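Side-chain contacts in beta-galactosidase (PDB 3OG2), which probably hydrolyses terminal non-reducing beta-D-galactose residues of beta-D-galactosides, as a fungal glycosidase of family 35: residues 699-704 with 713-718; 392-397 with 421-426; 202-207 with 231-236; 361-366 with 557-562. All coordinates share one frame; numbering follows the deposited sequence.

Interaction 1 (699-704 with 713-718); sequences VSLYGS and LLFRGR
The phenyl ring of Phe715 sets its outer carbons against the carbonyl and side chain of Leu701. Two ring carbons, CE2 and CZ, approach the carbonyl oxygen of Leu701. The distance from Phe715 CE2 to Leu701 O is 3.4 Å. The oxygen comes to the ring obliquely, and no hydrogen bond joins the two segments. The same ring carbon also meets the side chain, with Leu701 CB 3.9 Å from Phe715 CE2. One methyl of the leucine also approaches the ring, Leu701 CD2 being 4.1 Å from Phe715 CD2. The CG of Phe715 stands beside its backbone N and anti to its carbonyl carbon (chi1 -60°), and this sends the ring out from the strand to the loop.

Strand 713-720 belongs to an antiparallel sheet in the second all-beta domain of beta-galactosidase, and residues 699-704 run over one side of it before the chain turns into that strand. Ile804 and Leu823 also touch Phe715, and Leu701 packs on Trp821 and Tyr807. The contact is buried. With an alanine in place of Phe715 the ring is gone, and Leu701 would probably lose its packing, leaving a gap between loop and strand.

Leu713 makes the second meeting point. Its CD1 methyl reaches the backbone of Gly703, 4.0 Å from Gly703 CA. A side chain on Gly703 would point at this methyl and clash with it. On the loop, Ser700 OG accepts a hydrogen bond from Tyr702 N at 3.2 Å, an ST turn. Ser700 OG is also bonded to Asp705.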
loop_
_atom_site.group_PDB
_atom_site.type_symbol
_atom_site.label_atom_id
_atom_site.label_comp_id
_atom_site.label_asym_id
_atom_site.label_seq_id
_atom_site.Cartn_x
_atom_site.Cartn_y
_atom_site.Cartn_z
ATOM N N VAL A 699 14.567 -31.225 22.849
ATOM C CA VAL A 699 14.669 -29.806 23.213
ATOM C C VAL A 699 13.998 -29.007 22.127
ATOM O O VAL A 699 13.887 -29.470 20.985
ATOM C CB VAL A 699 16.104 -29.298 23.329
ATOM C CG1 VAL A 699 16.755 -29.968 24.549
ATOM C CG2 VAL A 699 16.922 -29.568 22.042
ATOM N N SER A 700 13.499 -27.823 22.447
ATOM C CA SER A 700 12.951 -26.947 21.417
ATOM C C SER A 700 14.049 -26.458 20.483
ATOM O O SER A 700 15.099 -25.971 20.940
ATOM C CB SER A 700 12.304 -25.721 22.090
ATOM O OG SER A 700 11.841 -24.884 21.025
ATOM N N LEU A 701 13.768 -26.531 19.193
ATOM C CA LEU A 701 14.608 -25.913 18.157
ATOM C C LEU A 701 13.794 -24.925 17.355
ATOM O O LEU A 701 13.998 -24.758 16.152
ATOM C CB LEU A 701 15.231 -27.020 17.292
ATOM C CG LEU A 701 16.126 -27.977 18.105
ATOM C CD1 LEU A 701 16.520 -29.157 17.225
ATOM C CD2 LEU A 701 17.366 -27.312 18.645
ATOM N N TYR A 702 12.881 -24.256 18.058
ATOM C CA TYR A 702 12.033 -23.211 17.470
ATOM C C TYR A 702 12.666 -21.863 17.763
ATOM O O TYR A 702 12.843 -21.520 18.956
ATOM C CB TYR A 702 10.643 -23.237 18.102
ATOM C CG TYR A 702 9.858 -24.511 17.919
ATOM C CD1 TYR A 702 10.193 -25.518 17.005
ATOM C CD2 TYR A 702 8.724 -24.659 18.711
ATOM C CE1 TYR A 702 9.395 -26.657 16.894
ATOM C CE2 TYR A 702 7.915 -25.809 18.576
ATOM C CZ TYR A 702 8.255 -26.784 17.679
ATOM O OH TYR A 702 7.494 -27.935 17.552
ATOM N N GLY A 703 12.990 -21.053 16.745
ATOM C CA GLY A 703 13.656 -19.795 17.015
ATOM C C GLY A 703 12.945 -18.905 18.026
ATOM O O GLY A 703 13.563 -18.295 18.916
ATOM N N SER A 704 11.600 -18.815 17.906
ATOM C CA SER A 704 10.904 -17.839 18.749
ATOM C C SER A 704 10.907 -18.281 20.198
ATOM O O SER A 704 10.706 -17.406 21.082
ATOM C CB SER A 704 9.452 -17.630 18.287
ATOM O OG SER A 704 9.435 -16.885 17.062
ATOM N N LEU A 713 18.075 -18.291 10.668
ATOM C CA LEU A 713 18.500 -18.957 11.888
ATOM C C LEU A 713 19.626 -19.945 11.606
ATOM O O LEU A 713 19.704 -20.512 10.500
ATOM C CB LEU A 713 17.311 -19.760 12.452
ATOM C CG LEU A 713 16.048 -18.965 12.774
ATOM C CD1 LEU A 713 14.979 -19.932 13.295
ATOM C CD2 LEU A 713 16.355 -17.848 13.774
ATOM N N LEU A 714 20.474 -20.171 12.604
ATOM C CA LEU A 714 21.498 -21.193 12.523
ATOM C C LEU A 714 21.420 -22.097 13.745
ATOM O O LEU A 714 21.163 -21.621 14.843
ATOM C CB LEU A 714 22.915 -20.659 12.390
ATOM C CG LEU A 714 23.262 -19.997 11.055
ATOM C CD1 LEU A 714 22.835 -18.552 11.036
ATOM C CD2 LEU A 714 24.775 -20.121 10.789
ATOM N N PHE A 715 21.681 -23.368 13.516
ATOM C CA PHE A 715 21.711 -24.360 14.579
ATOM C C PHE A 715 23.019 -25.122 14.506
ATOM O O PHE A 715 23.497 -25.408 13.401
ATOM C CB PHE A 715 20.585 -25.389 14.436
ATOM C CG PHE A 715 19.220 -24.727 14.479
ATOM C CD1 PHE A 715 18.656 -24.132 13.334
ATOM C CD2 PHE A 715 18.529 -24.675 15.667
ATOM C CE1 PHE A 715 17.445 -23.457 13.454
ATOM C CE2 PHE A 715 17.292 -24.054 15.827
ATOM C CZ PHE A 715 16.787 -23.449 14.695
ATOM N N ARG A 716 23.578 -25.461 15.654
ATOM C CA ARG A 716 24.820 -26.271 15.678
ATOM C C ARG A 716 24.554 -27.471 16.585
ATOM O O ARG A 716 24.221 -27.280 17.770
ATOM C CB ARG A 716 26.011 -25.449 16.199
ATOM C CG ARG A 716 26.402 -24.448 15.113
ATOM C CD ARG A 716 27.487 -23.552 15.551
ATOM N NE ARG A 716 28.739 -24.138 15.988
ATOM C CZ ARG A 716 29.708 -24.534 15.174
ATOM N NH1 ARG A 716 29.496 -24.510 13.845
ATOM N NH2 ARG A 716 30.888 -24.971 15.605
ATOM N N GLY A 717 24.619 -28.646 15.990
ATOM C CA GLY A 717 24.333 -29.856 16.719
ATOM C C GLY A 717 25.570 -30.731 16.889
ATOM O O GLY A 717 26.173 -31.166 15.882
ATOM N N ARG A 718 25.955 -30.996 18.137
ATOM C CA ARG A 718 27.110 -31.835 18.431
ATOM C C ARG A 718 26.685 -33.290 18.646
ATOM O O ARG A 718 25.717 -33.538 19.401
ATOM C CB ARG A 718 27.773 -31.369 19.720
ATOM C CG ARG A 718 28.677 -30.170 19.552
ATOM C CD ARG A 718 29.023 -29.585 20.907
ATOM N NE ARG A 718 30.072 -28.574 20.895
ATOM C CZ ARG A 718 29.951 -27.337 20.467
ATOM N NH1 ARG A 718 28.776 -26.897 19.970
ATOM N NH2 ARG A 718 31.001 -26.503 20.519
#

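Interaction 2 (392-397 with 421-426); sequences QNIVIT and ASYTVK
The backbones of residues 392-397 and 421-426 stay well apart, with Ile396 CA 9.4 Å from Val425 CA. No hydrogen bond crosses between them. The gap is bridged by apolar side chains.

Ile394 does most of this. Its CG1 sits between the backbone N and the carbonyl carbon (chi1 57°), and from there the extended branch carries CD1 to the inner part of the Tyr423 ring. Ile394 CD1 is 3.3 Å from Tyr423 CD2, a tight approach, and 3.5 Å from Tyr423 CG. The two side chains cross at about a right angle. The other branch of the isoleucine turns to Ala421, with Ile394 CG2 4.3 Å from Ala421 CB. Further along, Ile396 CD1 meets Val425 CG1 at 4.1 Å. That valine methyl also lies in the plane of the Tyr423 ring, at its edge. The hydroxyl of Tyr423 is bonded to His453.

Both segments fall in the second domain of the beta-galactosidase. Strand 394-400 is part of an antiparallel sheet, where strand 406-412 also packs on Ile394 and Ile396. Strand 421-427 is the middle strand of a separate three-stranded antiparallel sheet, between strands 434-436 and 443-445. The contact packs these two sheets together.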
loop_
_atom_site.group_PDB
_atom_site.type_symbol
_atom_site.label_atom_id
_atom_site.label_comp_id
_atom_site.label_asym_id
_atom_site.label_seq_id
_atom_site.Cartn_x
_atom_site.Cartn_y
_atom_site.Cartn_z
ATOM N N GLN A 392 -31.634 -3.655 -23.340
ATOM C CA GLN A 392 -31.411 -4.679 -22.351
ATOM C C GLN A 392 -29.939 -5.037 -22.194
ATOM O O GLN A 392 -29.627 -5.872 -21.344
ATOM C CB GLN A 392 -32.197 -5.923 -22.815
ATOM C CG GLN A 392 -33.633 -5.558 -23.149
ATOM C CD GLN A 392 -34.158 -4.630 -22.059
ATOM O OE1 GLN A 392 -34.081 -3.408 -22.195
ATOM N NE2 GLN A 392 -34.668 -5.268 -21.006
ATOM N N ASN A 393 -29.063 -4.459 -23.007
ATOM C CA ASN A 393 -27.651 -4.833 -22.947
ATOM C C ASN A 393 -26.902 -4.016 -21.911
ATOM O O ASN A 393 -25.686 -4.195 -21.740
ATOM C CB ASN A 393 -27.037 -4.611 -24.341
ATOM C CG ASN A 393 -27.707 -5.551 -25.341
ATOM O OD1 ASN A 393 -27.515 -6.764 -25.228
ATOM N ND2 ASN A 393 -28.465 -4.910 -26.227
ATOM N N ILE A 394 -27.571 -3.135 -21.198
ATOM C CA ILE A 394 -26.917 -2.379 -20.132
ATOM C C ILE A 394 -27.814 -2.482 -18.903
ATOM O O ILE A 394 -29.027 -2.640 -19.002
ATOM C CB ILE A 394 -26.664 -0.926 -20.521
ATOM C CG1 ILE A 394 -27.955 -0.248 -20.903
ATOM C CG2 ILE A 394 -25.617 -0.804 -21.642
ATOM C CD1 ILE A 394 -27.879 1.224 -21.210
ATOM N N VAL A 395 -27.117 -2.402 -17.766
ATOM C CA VAL A 395 -27.745 -2.375 -16.463
ATOM C C VAL A 395 -27.612 -0.956 -15.929
ATOM O O VAL A 395 -26.537 -0.328 -16.053
ATOM C CB VAL A 395 -27.137 -3.428 -15.522
ATOM C CG1 VAL A 395 -27.510 -3.132 -14.068
ATOM C CG2 VAL A 395 -27.619 -4.811 -15.895
ATOM N N ILE A 396 -28.665 -0.417 -15.346
ATOM C CA ILE A 396 -28.627 0.928 -14.775
ATOM C C ILE A 396 -29.088 0.869 -13.338
ATOM O O ILE A 396 -30.185 0.323 -13.053
ATOM C CB ILE A 396 -29.501 1.905 -15.611
ATOM C CG1 ILE A 396 -28.989 1.926 -17.056
ATOM C CG2 ILE A 396 -29.542 3.270 -14.948
ATOM C CD1 ILE A 396 -29.852 2.776 -18.003
ATOM N N THR A 397 -28.308 1.405 -12.423
ATOM C CA THR A 397 -28.738 1.519 -11.032
ATOM C C THR A 397 -29.006 2.961 -10.710
ATOM O O THR A 397 -28.098 3.772 -10.845
ATOM C CB THR A 397 -27.646 0.975 -10.084
ATOM O OG1 THR A 397 -27.308 -0.376 -10.472
ATOM C CG2 THR A 397 -28.170 0.966 -8.653
ATOM N N ALA A 421 -21.496 -0.928 -26.680
ATOM C CA ALA A 421 -22.934 -0.846 -26.725
ATOM C C ALA A 421 -23.384 0.548 -27.095
ATOM O O ALA A 421 -22.832 1.516 -26.614
ATOM C CB ALA A 421 -23.451 -1.201 -25.331
ATOM N N SER A 422 -24.362 0.651 -27.969
ATOM C CA SER A 422 -25.068 1.883 -28.292
ATOM C C SER A 422 -26.382 1.906 -27.551
ATOM O O SER A 422 -27.086 0.896 -27.509
ATOM C CB SER A 422 -25.392 1.911 -29.789
ATOM O OG SER A 422 -24.149 1.894 -30.522
ATOM N N TYR A 423 -26.737 3.039 -26.942
ATOM C CA TYR A 423 -27.934 3.083 -26.138
ATOM C C TYR A 423 -28.458 4.511 -26.042
ATOM O O TYR A 423 -27.764 5.476 -26.424
ATOM C CB TYR A 423 -27.632 2.498 -24.743
ATOM C CG TYR A 423 -26.768 3.329 -23.838
ATOM C CD1 TYR A 423 -25.391 3.350 -24.032
ATOM C CD2 TYR A 423 -27.290 4.094 -22.790
ATOM C CE1 TYR A 423 -24.557 4.105 -23.203
ATOM C CE2 TYR A 423 -26.469 4.844 -21.947
ATOM C CZ TYR A 423 -25.098 4.837 -22.171
ATOM O OH TYR A 423 -24.306 5.617 -21.351
ATOM N N THR A 424 -29.667 4.609 -25.504
ATOM C CA THR A 424 -30.234 5.852 -25.076
ATOM C C THR A 424 -30.775 5.629 -23.669
ATOM O O THR A 424 -30.908 4.469 -23.251
ATOM C CB THR A 424 -31.363 6.353 -26.012
ATOM O OG1 THR A 424 -32.395 5.396 -25.895
ATOM C CG2 THR A 424 -30.888 6.455 -27.474
ATOM N N VAL A 425 -31.065 6.722 -22.962
ATOM C CA VAL A 425 -31.660 6.561 -21.613
ATOM C C VAL A 425 -32.954 7.342 -21.541
ATOM O O VAL A 425 -33.200 8.297 -22.281
ATOM C CB VAL A 425 -30.710 6.998 -20.465
ATOM C CG1 VAL A 425 -29.529 6.048 -20.397
ATOM C CG2 VAL A 425 -30.247 8.407 -20.709
ATOM N N LYS A 426 -33.814 6.947 -20.620
ATOM C CA LYS A 426 -35.049 7.669 -20.328
ATOM C C LYS A 426 -34.995 7.938 -18.824
ATOM O O LYS A 426 -35.098 6.979 -18.027
ATOM C CB LYS A 426 -36.297 6.871 -20.752
ATOM C CG LYS A 426 -37.551 7.658 -20.462
ATOM C CD LYS A 426 -38.818 7.009 -21.013
ATOM C CE LYS A 426 -39.768 8.172 -21.319
ATOM N NZ LYS A 426 -39.111 9.522 -21.173
#

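Interaction 3 (202-207 with 231-236); sequences QARNAG and SVDIYG
The end of helix 193-205 faces the irregular segment 231-236 across a wide gap, the nearest CA atoms being those of Arg204 and Val232 at 11.5 Å. One arginine and one aspartate span it.

Arg204 and Asp233 reach toward each other from opposite directions. The contact is a salt bridge, with Arg204 NH2 3.0 Å from Asp233 OD2. The carboxylate oxygen lies at the edge of the guanidinium, near its plane, and the two flat groups are turned 34° apart. The hydrogen bond within this bridge is weak, because its N-H...O angle is only 121°. The arginine chain leaves the helix with CG beside the backbone N and bends at chi2, and the rest of it then runs out to the aspartate.

A water gives a second link. It accepts from Arg204 NH2 at 2.8 Å and donates to Asp233 OD1 at 2.6 Å. It too lies at the guanidinium edge, in plane. Thus NH2 serves both carboxylate oxygens, one directly and one through water. Both charged groups have further partners. Arg204 NH1 donates to the carbonyl oxygens of Val210 and Ile208, and Asp233 OD2 accepts from Leu212 N.

The helix closes at Gly207, which has positive phi (104°). Gly207 N is bonded to Arg204 O at 3.0 Å. This C-terminal turn is a Schellman motif. The salt bridge joins a helix end to the loop that leads into strand 236-239, within the TIM-barrel domain of a family 35 glycoside hydrolase.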
loop_
_atom_site.group_PDB
_atom_site.type_symbol
_atom_site.label_atom_id
_atom_site.label_comp_id
_atom_site.label_asym_id
_atom_site.label_seq_id
_atom_site.Cartn_x
_atom_site.Cartn_y
_atom_site.Cartn_z
ATOM N N GLN A 202 -10.066 -1.427 25.544
ATOM C CA GLN A 202 -8.655 -0.973 25.598
ATOM C C GLN A 202 -8.503 0.375 24.916
ATOM O O GLN A 202 -7.761 1.249 25.325
ATOM C CB GLN A 202 -7.720 -1.937 24.886
ATOM C CG GLN A 202 -7.582 -3.314 25.567
ATOM C CD GLN A 202 -6.691 -4.187 24.720
ATOM O OE1 GLN A 202 -7.025 -4.420 23.526
ATOM N NE2 GLN A 202 -5.578 -4.654 25.244
ATOM N N ALA A 203 -9.183 0.500 23.741
ATOM C CA ALA A 203 -9.043 1.760 22.976
ATOM C C ALA A 203 -9.742 2.887 23.716
ATOM O O ALA A 203 -9.196 4.000 23.846
ATOM C CB ALA A 203 -9.634 1.558 21.581
ATOM N N ARG A 204 -10.974 2.675 24.235
ATOM C CA ARG A 204 -11.698 3.734 24.949
ATOM C C ARG A 204 -10.895 4.160 26.179
ATOM O O ARG A 204 -10.822 5.335 26.504
ATOM C CB ARG A 204 -13.090 3.227 25.367
ATOM C CG ARG A 204 -13.996 3.047 24.160
ATOM C CD ARG A 204 -14.254 4.340 23.416
ATOM N NE ARG A 204 -15.356 4.265 22.452
ATOM C CZ ARG A 204 -15.456 4.946 21.305
ATOM N NH1 ARG A 204 -14.487 5.782 20.953
ATOM N NH2 ARG A 204 -16.519 4.764 20.553
ATOM N N ASN A 205 -10.321 3.174 26.894
ATOM C CA ASN A 205 -9.582 3.460 28.125
ATOM C C ASN A 205 -8.349 4.306 27.821
ATOM O O ASN A 205 -7.914 5.056 28.715
ATOM C CB ASN A 205 -9.135 2.180 28.816
ATOM C CG ASN A 205 -10.242 1.389 29.475
ATOM O OD1 ASN A 205 -10.058 0.187 29.810
ATOM N ND2 ASN A 205 -11.378 1.994 29.648
ATOM N N ALA A 206 -7.804 4.193 26.609
ATOM C CA ALA A 206 -6.608 4.980 26.232
ATOM C C ALA A 206 -6.970 6.349 25.678
ATOM O O ALA A 206 -6.045 7.105 25.298
ATOM C CB ALA A 206 -5.790 4.214 25.185
ATOM N N GLY A 207 -8.263 6.695 25.666
ATOM C CA GLY A 207 -8.683 8.012 25.272
ATOM C C GLY A 207 -9.286 8.159 23.884
ATOM O O GLY A 207 -9.505 9.293 23.449
ATOM N N SER A 231 -20.174 -4.439 20.048
ATOM C CA SER A 231 -20.526 -3.702 18.842
ATOM C C SER A 231 -19.760 -2.399 18.719
ATOM O O SER A 231 -19.505 -1.678 19.669
ATOM C CB SER A 231 -22.033 -3.484 18.821
ATOM O OG SER A 231 -22.519 -2.722 19.895
ATOM N N VAL A 232 -19.441 -2.081 17.462
ATOM C CA VAL A 232 -18.797 -0.782 17.158
ATOM C C VAL A 232 -19.841 0.242 16.773
ATOM O O VAL A 232 -21.056 0.000 16.789
ATOM C CB VAL A 232 -17.738 -0.953 16.056
ATOM C CG1 VAL A 232 -16.602 -1.879 16.535
ATOM C CG2 VAL A 232 -18.338 -1.468 14.753
ATOM N N ASP A 233 -19.380 1.453 16.416
ATOM C CA ASP A 233 -20.294 2.535 16.090
ATOM C C ASP A 233 -20.803 2.454 14.652
ATOM O O ASP A 233 -21.963 2.718 14.371
ATOM C CB ASP A 233 -19.601 3.861 16.308
ATOM C CG ASP A 233 -19.241 4.058 17.767
ATOM O OD1 ASP A 233 -20.124 3.803 18.649
ATOM O OD2 ASP A 233 -18.152 4.552 18.038
ATOM N N ILE A 234 -19.873 2.149 13.732
ATOM C CA ILE A 234 -20.208 2.130 12.307
ATOM C C ILE A 234 -19.769 0.764 11.786
ATOM O O ILE A 234 -18.587 0.394 11.916
ATOM C CB ILE A 234 -19.509 3.263 11.520
ATOM C CG1 ILE A 234 -19.945 4.631 12.051
ATOM C CG2 ILE A 234 -19.686 3.050 10.035
ATOM C CD1 ILE A 234 -19.154 5.807 11.450
ATOM N N TYR A 235 -20.687 0.003 11.206
ATOM C CA TYR A 235 -20.350 -1.296 10.658
ATOM C C TYR A 235 -19.645 -1.121 9.310
ATOM O O TYR A 235 -20.224 -0.476 8.409
ATOM C CB TYR A 235 -21.645 -2.123 10.457
ATOM C CG TYR A 235 -21.345 -3.456 9.825
ATOM C CD1 TYR A 235 -20.749 -4.501 10.548
ATOM C CD2 TYR A 235 -21.661 -3.667 8.453
ATOM C CE1 TYR A 235 -20.452 -5.740 9.976
ATOM C CE2 TYR A 235 -21.360 -4.919 7.908
ATOM C CZ TYR A 235 -20.774 -5.926 8.652
ATOM O OH TYR A 235 -20.520 -7.151 8.053
ATOM N N GLY A 236 -18.471 -1.677 9.168
ATOM C CA GLY A 236 -17.729 -1.638 7.901
ATOM C C GLY A 236 -17.476 -3.089 7.431
ATOM O O GLY A 236 -17.413 -3.997 8.250
HETATM O O HOH W 1 -18.958 3.354 20.889
#

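Interaction 4 (361-366 with 557-562); sequences ELKLQG and NYWVPT
Lys363 sets its ammonium squarely over one face of the Trp559 indole. Its NZ lies 3.1 Å from the centroid of the six-membered ring and only 5° off the ring normal, a close cation-pi contact. The CE methylene follows above the same ring as a CH-pi contact, with Lys363 CE 4.2 Å from that centroid. The two side chains cross at about a right angle. The lysine leaves its helix extended and bends at chi3 (58°), which brings the end over the indole.

NZ also donates to the backbone. Lys363 NZ is 2.8 Å from Tyr558 O, with the donor tilted 35° from the carbonyl plane. It is bonded to the carbonyl oxygen of Tyr556 as well. The buried charge is thus met by two carbonyls and an aromatic face.

Helix 357-370 is part of the TIM-barrel domain, while strand 558-559 is an outermost strand of the mixed sheet containing 583-585. The contact ties helix to sheet. A serine at Trp559 removes the indole, and the buried ammonium would probably keep only its carbonyl partners, with a gap left beside it. The indole NE1 bonds to Gly587 O, and the ring packs on Leu589 and Ile590.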
loop_
_atom_site.group_PDB
_atom_site.type_symbol
_atom_site.label_atom_id
_atom_site.label_comp_id
_atom_site.label_asym_id
_atom_site.label_seq_id
_atom_site.Cartn_x
_atom_site.Cartn_y
_atom_site.Cartn_z
ATOM N N GLU A 361 -7.403 7.754 -13.624
ATOM C CA GLU A 361 -8.845 7.415 -13.590
ATOM C C GLU A 361 -9.404 7.576 -12.179
ATOM O O GLU A 361 -10.522 8.057 -12.007
ATOM C CB GLU A 361 -9.014 5.990 -14.069
ATOM C CG GLU A 361 -10.408 5.444 -13.743
ATOM C CD GLU A 361 -11.591 6.177 -14.337
ATOM O OE1 GLU A 361 -11.449 6.610 -15.521
ATOM O OE2 GLU A 361 -12.696 6.324 -13.701
ATOM N N LEU A 362 -8.616 7.198 -11.154
ATOM C CA LEU A 362 -9.109 7.343 -9.773
ATOM C C LEU A 362 -9.304 8.804 -9.429
ATOM O O LEU A 362 -10.275 9.138 -8.722
ATOM C CB LEU A 362 -8.123 6.648 -8.850
ATOM C CG LEU A 362 -8.500 6.543 -7.392
ATOM C CD1 LEU A 362 -9.891 5.942 -7.186
ATOM C CD2 LEU A 362 -7.450 5.664 -6.692
ATOM N N LYS A 363 -8.423 9.685 -9.937
ATOM C CA LYS A 363 -8.605 11.125 -9.703
ATOM C C LYS A 363 -9.908 11.616 -10.300
ATOM O O LYS A 363 -10.569 12.471 -9.727
ATOM C CB LYS A 363 -7.427 11.856 -10.383
ATOM C CG LYS A 363 -7.529 13.368 -10.274
ATOM C CD LYS A 363 -6.253 14.107 -10.773
ATOM C CE LYS A 363 -5.995 13.717 -12.248
ATOM N NZ LYS A 363 -4.853 14.527 -12.782
ATOM N N LEU A 364 -10.334 11.108 -11.479
ATOM C CA LEU A 364 -11.607 11.590 -12.024
ATOM C C LEU A 364 -12.747 11.288 -11.054
ATOM O O LEU A 364 -13.674 12.094 -10.873
ATOM C CB LEU A 364 -11.902 10.906 -13.350
ATOM C CG LEU A 364 -10.840 10.999 -14.429
ATOM C CD1 LEU A 364 -11.350 10.333 -15.713
ATOM C CD2 LEU A 364 -10.466 12.445 -14.702
ATOM N N GLN A 365 -12.648 10.116 -10.418
ATOM C CA GLN A 365 -13.724 9.714 -9.490
ATOM C C GLN A 365 -13.686 10.481 -8.189
ATOM O O GLN A 365 -14.738 10.906 -7.690
ATOM C CB GLN A 365 -13.582 8.211 -9.199
ATOM C CG GLN A 365 -13.756 7.339 -10.469
ATOM C CD GLN A 365 -13.598 5.871 -10.131
ATOM O OE1 GLN A 365 -13.743 5.425 -8.980
ATOM N NE2 GLN A 365 -13.285 5.056 -11.106
ATOM N N GLY A 366 -12.480 10.703 -7.636
ATOM C CA GLY A 366 -12.413 11.476 -6.396
ATOM C C GLY A 366 -12.861 12.920 -6.579
ATOM O O GLY A 366 -13.572 13.502 -5.735
ATOM N N ASN A 557 -5.362 14.953 -17.199
ATOM C CA ASN A 557 -4.328 15.943 -16.886
ATOM C C ASN A 557 -4.835 17.173 -16.164
ATOM O O ASN A 557 -4.084 18.133 -16.007
ATOM C CB ASN A 557 -3.650 16.398 -18.221
ATOM C CG ASN A 557 -2.991 15.196 -18.892
ATOM O OD1 ASN A 557 -2.150 14.457 -18.385
ATOM N ND2 ASN A 557 -3.417 15.032 -20.141
ATOM N N TYR A 558 -6.071 17.165 -15.702
ATOM C CA TYR A 558 -6.600 18.275 -14.906
ATOM C C TYR A 558 -6.465 17.981 -13.402
ATOM O O TYR A 558 -6.439 16.805 -12.980
ATOM C CB TYR A 558 -8.119 18.482 -15.202
ATOM C CG TYR A 558 -8.418 19.220 -16.486
ATOM C CD1 TYR A 558 -8.077 18.666 -17.746
ATOM C CD2 TYR A 558 -9.071 20.446 -16.511
ATOM C CE1 TYR A 558 -8.381 19.358 -18.921
ATOM C CE2 TYR A 558 -9.374 21.150 -17.687
ATOM C CZ TYR A 558 -9.014 20.571 -18.880
ATOM O OH TYR A 558 -9.294 21.261 -20.068
ATOM N N TRP A 559 -6.413 19.064 -12.623
ATOM C CA TRP A 559 -6.137 18.980 -11.205
ATOM C C TRP A 559 -6.996 20.002 -10.508
ATOM O O TRP A 559 -7.309 21.055 -11.088
ATOM C CB TRP A 559 -4.642 19.304 -10.932
ATOM C CG TRP A 559 -3.712 18.402 -11.674
ATOM C CD1 TRP A 559 -3.178 18.659 -12.909
ATOM C CD2 TRP A 559 -3.211 17.129 -11.283
ATOM N NE1 TRP A 559 -2.354 17.612 -13.307
ATOM C CE2 TRP A 559 -2.376 16.655 -12.319
ATOM C CE3 TRP A 559 -3.409 16.321 -10.135
ATOM C CZ2 TRP A 559 -1.707 15.426 -12.277
ATOM C CZ3 TRP A 559 -2.736 15.106 -10.115
ATOM C CH2 TRP A 559 -1.910 14.658 -11.138
ATOM N N VAL A 560 -7.345 19.723 -9.247
ATOM C CA VAL A 560 -8.172 20.659 -8.500
ATOM C C VAL A 560 -7.603 20.864 -7.108
ATOM O O VAL A 560 -8.179 20.448 -6.080
ATOM C CB VAL A 560 -9.634 20.179 -8.415
ATOM C CG1 VAL A 560 -10.531 21.317 -7.939
ATOM C CG2 VAL A 560 -10.156 19.640 -9.751
ATOM N N PRO A 561 -6.458 21.538 -7.003
ATOM C CA PRO A 561 -5.904 21.845 -5.667
ATOM C C PRO A 561 -6.823 22.827 -4.945
ATOM O O PRO A 561 -7.444 23.704 -5.538
ATOM C CB PRO A 561 -4.531 22.509 -6.029
ATOM C CG PRO A 561 -4.854 23.173 -7.352
ATOM C CD PRO A 561 -5.666 22.120 -8.092
ATOM N N THR A 562 -6.893 22.629 -3.623
ATOM C CA THR A 562 -7.787 23.454 -2.800
ATOM C C THR A 562 -7.041 24.688 -2.296
ATOM O O THR A 562 -5.823 24.656 -2.027
ATOM C CB THR A 562 -8.327 22.637 -1.622
ATOM O OG1 THR A 562 -7.215 22.157 -0.826
ATOM C CG2 THR A 562 -9.129 21.440 -2.110
#

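In the fold
From the N terminus, interaction 3 comes first. It closes a short loop within the TIM-barrel domain, between helix 193-205 and the approach to strand 236-239. Interaction 4 opens next, on helix 357-370, and closes far along the chain at strand 558-559, joining the barrel to domain 3. Interaction 2 is nested inside that long loop and links two sheets of domain 2. Its centre is about 27 Å from that of interaction 4. Interaction 1 follows in series, a short loop closed within a later all-beta domain. Interactions 1 and 2 lie on opposite sides of the chain's centre, about 66 Å apart between centres. None of the four contacts cross or touch.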